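Local coordinates for rieske iron-sulfur protein soxF (Sulfolobus acidocaldarius, PDB 1JM1) that binds a Rieske-type [2Fe-2S] cluster and probably carries electrons in the archaeal respiratory chain as part of a quinol oxidase, at residues Ile87-Asp92 with Pro149-Asp154. Sequence-based numbering, arbitrary orientation.
Sequences IFAFSD and PIVILD
In the beta-sheet framework of this Rieske domain, strand 87-91 and strand 151-155 are outermost strands of two antiparallel three-stranded sheets, and they meet, through the residues leading into the second, at a single antiparallel bridge between Phe90 and Ile150 before splaying apart, the short strands running at 149°. The bridge has two backbone hydrogen bonds. Ser91 N donates to Pro149 O at 2.9 Å; Val151 N donates to Ala89 O, also at 2.9 Å, but from well above the carbonyl plane, 54° out of it. Ile150 and Phe90 add CA-H...O contacts to the same two carbonyl oxygens. Where the next direct bond would fall the chains have already separated, and a water takes over, accepting from Ala89 N and donating to Val151 O.

The Phe90 ring lies alongside Ile150, both side chains pointing the same way, with CE2 3.5 Å from Ile150 CG1. Pro149 O approaches the same ring obliquely near CD2. CG of Phe90 stands anti to its carbonyl carbon (chi1 -63°), as CG1 of Ile150 does to its own, which helps bring the two groups abreast. Replacing Phe90 by an alanine would probably open a gap beside Ile150 CG1, leaving that isoleucine freer to turn.

Ala89, Val151 and Leu153 instead turn their side chains toward the facing chain, at the interface of the two sheets, where Leu46 of strand 43-48 packs on Ala89 and Leu153. Val151 CB sits 3.8 Å from Ala89 CB. Toward the cluster end, Ser91 OG is hydrogen-bonded to Val93 N, just ahead of the cluster ligand Cys94, while Pro149 packs on Val95. At the far end, where the backbones have parted, Leu153 fills in: CD2 touches Ala89 CB, and CD1 reaches Ile87 CG2 at 3.9 Å.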
loop_
_atom_site.group_PDB
_atom_site.type_symbol
_atom_site.label_atom_id
_atom_site.label_comp_id
_atom_site.label_asym_id
_atom_site.label_seq_id
_atom_site.Cartn_x
_atom_site.Cartn_y
_atom_site.Cartn_z
ATOM N N ILE A 87 -8.532 -4.100 6.018
ATOM C CA ILE A 87 -7.457 -4.353 5.057
ATOM C C ILE A 87 -7.292 -3.177 4.114
ATOM O O ILE A 87 -8.271 -2.731 3.472
ATOM C CB ILE A 87 -7.703 -5.653 4.290
ATOM C CG1 ILE A 87 -7.674 -6.837 5.265
ATOM C CG2 ILE A 87 -6.662 -5.803 3.189
ATOM C CD1 ILE A 87 -8.157 -8.099 4.722
ATOM N N PHE A 88 -6.065 -2.699 4.019
ATOM C CA PHE A 88 -5.646 -1.563 3.212
ATOM C C PHE A 88 -4.462 -2.001 2.352
ATOM O O PHE A 88 -3.898 -3.089 2.552
ATOM C CB PHE A 88 -5.237 -0.378 4.120
ATOM C CG PHE A 88 -6.378 0.094 4.981
ATOM C CD1 PHE A 88 -6.652 -0.502 6.195
ATOM C CD2 PHE A 88 -7.183 1.125 4.548
ATOM C CE1 PHE A 88 -7.697 -0.065 6.987
ATOM C CE2 PHE A 88 -8.241 1.582 5.312
ATOM C CZ PHE A 88 -8.463 0.983 6.541
ATOM N N ALA A 89 -4.037 -1.145 1.443
ATOM C CA ALA A 89 -2.877 -1.434 0.620
ATOM C C ALA A 89 -2.178 -0.156 0.207
ATOM O O ALA A 89 -2.794 0.892 0.025
ATOM C CB ALA A 89 -3.292 -2.225 -0.619
ATOM N N PHE A 90 -0.858 -0.280 0.010
ATOM C CA PHE A 90 0.007 0.848 -0.324
ATOM C C PHE A 90 1.003 0.410 -1.376
ATOM O O PHE A 90 1.410 -0.749 -1.477
ATOM C CB PHE A 90 0.760 1.331 0.915
ATOM C CG PHE A 90 -0.126 1.870 2.018
ATOM C CD1 PHE A 90 -0.686 1.024 2.950
ATOM C CD2 PHE A 90 -0.403 3.241 2.075
ATOM C CE1 PHE A 90 -1.541 1.513 3.912
ATOM C CE2 PHE A 90 -1.231 3.735 3.069
ATOM C CZ PHE A 90 -1.789 2.886 3.964
ATOM N N SER A 91 1.537 1.431 -2.102
ATOM C CA SER A 91 2.768 1.228 -2.856
ATOM C C SER A 91 3.912 0.857 -1.905
ATOM O O SER A 91 4.014 1.352 -0.794
ATOM C CB SER A 91 3.122 2.519 -3.576
ATOM O OG SER A 91 4.348 2.403 -4.293
ATOM N N ASP A 92 4.804 -0.018 -2.414
ATOM C CA ASP A 92 6.016 -0.387 -1.702
ATOM C C ASP A 92 7.237 0.385 -2.180
ATOM O O ASP A 92 8.356 -0.031 -1.839
ATOM C CB ASP A 92 6.253 -1.881 -1.783
ATOM C CG ASP A 92 7.287 -2.398 -0.842
ATOM O OD1 ASP A 92 7.281 -1.884 0.339
ATOM O OD2 ASP A 92 8.059 -3.316 -1.173
ATOM N N PRO A 149 1.585 6.500 -1.812
ATOM C CA PRO A 149 0.339 6.175 -2.503
ATOM C C PRO A 149 -0.372 4.960 -1.929
ATOM O O PRO A 149 0.253 3.956 -1.547
ATOM C CB PRO A 149 0.798 5.957 -3.950
ATOM C CG PRO A 149 2.001 6.863 -4.063
ATOM C CD PRO A 149 2.709 6.689 -2.717
ATOM N N ILE A 150 -1.689 5.068 -1.909
ATOM C CA ILE A 150 -2.617 4.024 -1.515
ATOM C C ILE A 150 -3.119 3.299 -2.756
ATOM O O ILE A 150 -3.468 3.924 -3.755
ATOM C CB ILE A 150 -3.806 4.610 -0.707
ATOM C CG1 ILE A 150 -3.283 5.200 0.593
ATOM C CG2 ILE A 150 -4.896 3.582 -0.472
ATOM C CD1 ILE A 150 -4.309 6.071 1.331
ATOM N N VAL A 151 -3.184 1.973 -2.659
ATOM C CA VAL A 151 -3.818 1.130 -3.648
ATOM C C VAL A 151 -5.263 0.906 -3.175
ATOM O O VAL A 151 -5.505 0.372 -2.087
ATOM C CB VAL A 151 -3.073 -0.196 -3.811
ATOM C CG1 VAL A 151 -3.819 -1.088 -4.828
ATOM C CG2 VAL A 151 -1.638 0.048 -4.247
ATOM N N ILE A 152 -6.197 1.350 -3.997
ATOM C CA ILE A 152 -7.631 1.233 -3.684
ATOM C C ILE A 152 -8.036 -0.222 -3.905
ATOM O O ILE A 152 -7.710 -0.812 -4.938
ATOM C CB ILE A 152 -8.431 2.218 -4.524
ATOM C CG1 ILE A 152 -7.876 3.637 -4.335
ATOM C CG2 ILE A 152 -9.923 2.092 -4.185
ATOM C CD1 ILE A 152 -8.361 4.502 -5.488
ATOM N N LEU A 153 -8.726 -0.793 -2.908
ATOM C CA LEU A 153 -9.170 -2.154 -2.929
ATOM C C LEU A 153 -10.666 -2.248 -3.006
ATOM O O LEU A 153 -11.402 -1.366 -2.560
ATOM C CB LEU A 153 -8.689 -2.871 -1.652
ATOM C CG LEU A 153 -7.192 -2.875 -1.384
ATOM C CD1 LEU A 153 -6.916 -3.562 -0.043
ATOM C CD2 LEU A 153 -6.418 -3.555 -2.523
ATOM N N ASP A 154 -11.128 -3.382 -3.513
ATOM C CA ASP A 154 -12.544 -3.757 -3.562
ATOM C C ASP A 154 -12.629 -5.223 -3.118
ATOM O O ASP A 154 -12.005 -6.106 -3.738
ATOM C CB ASP A 154 -13.101 -3.560 -4.942
ATOM C CG ASP A 154 -14.582 -3.828 -5.074
ATOM O OD1 ASP A 154 -15.283 -3.781 -4.064
ATOM O OD2 ASP A 154 -15.065 -3.957 -6.217
HETATM O O HOH W 1 -6.249 0.588 0.670
#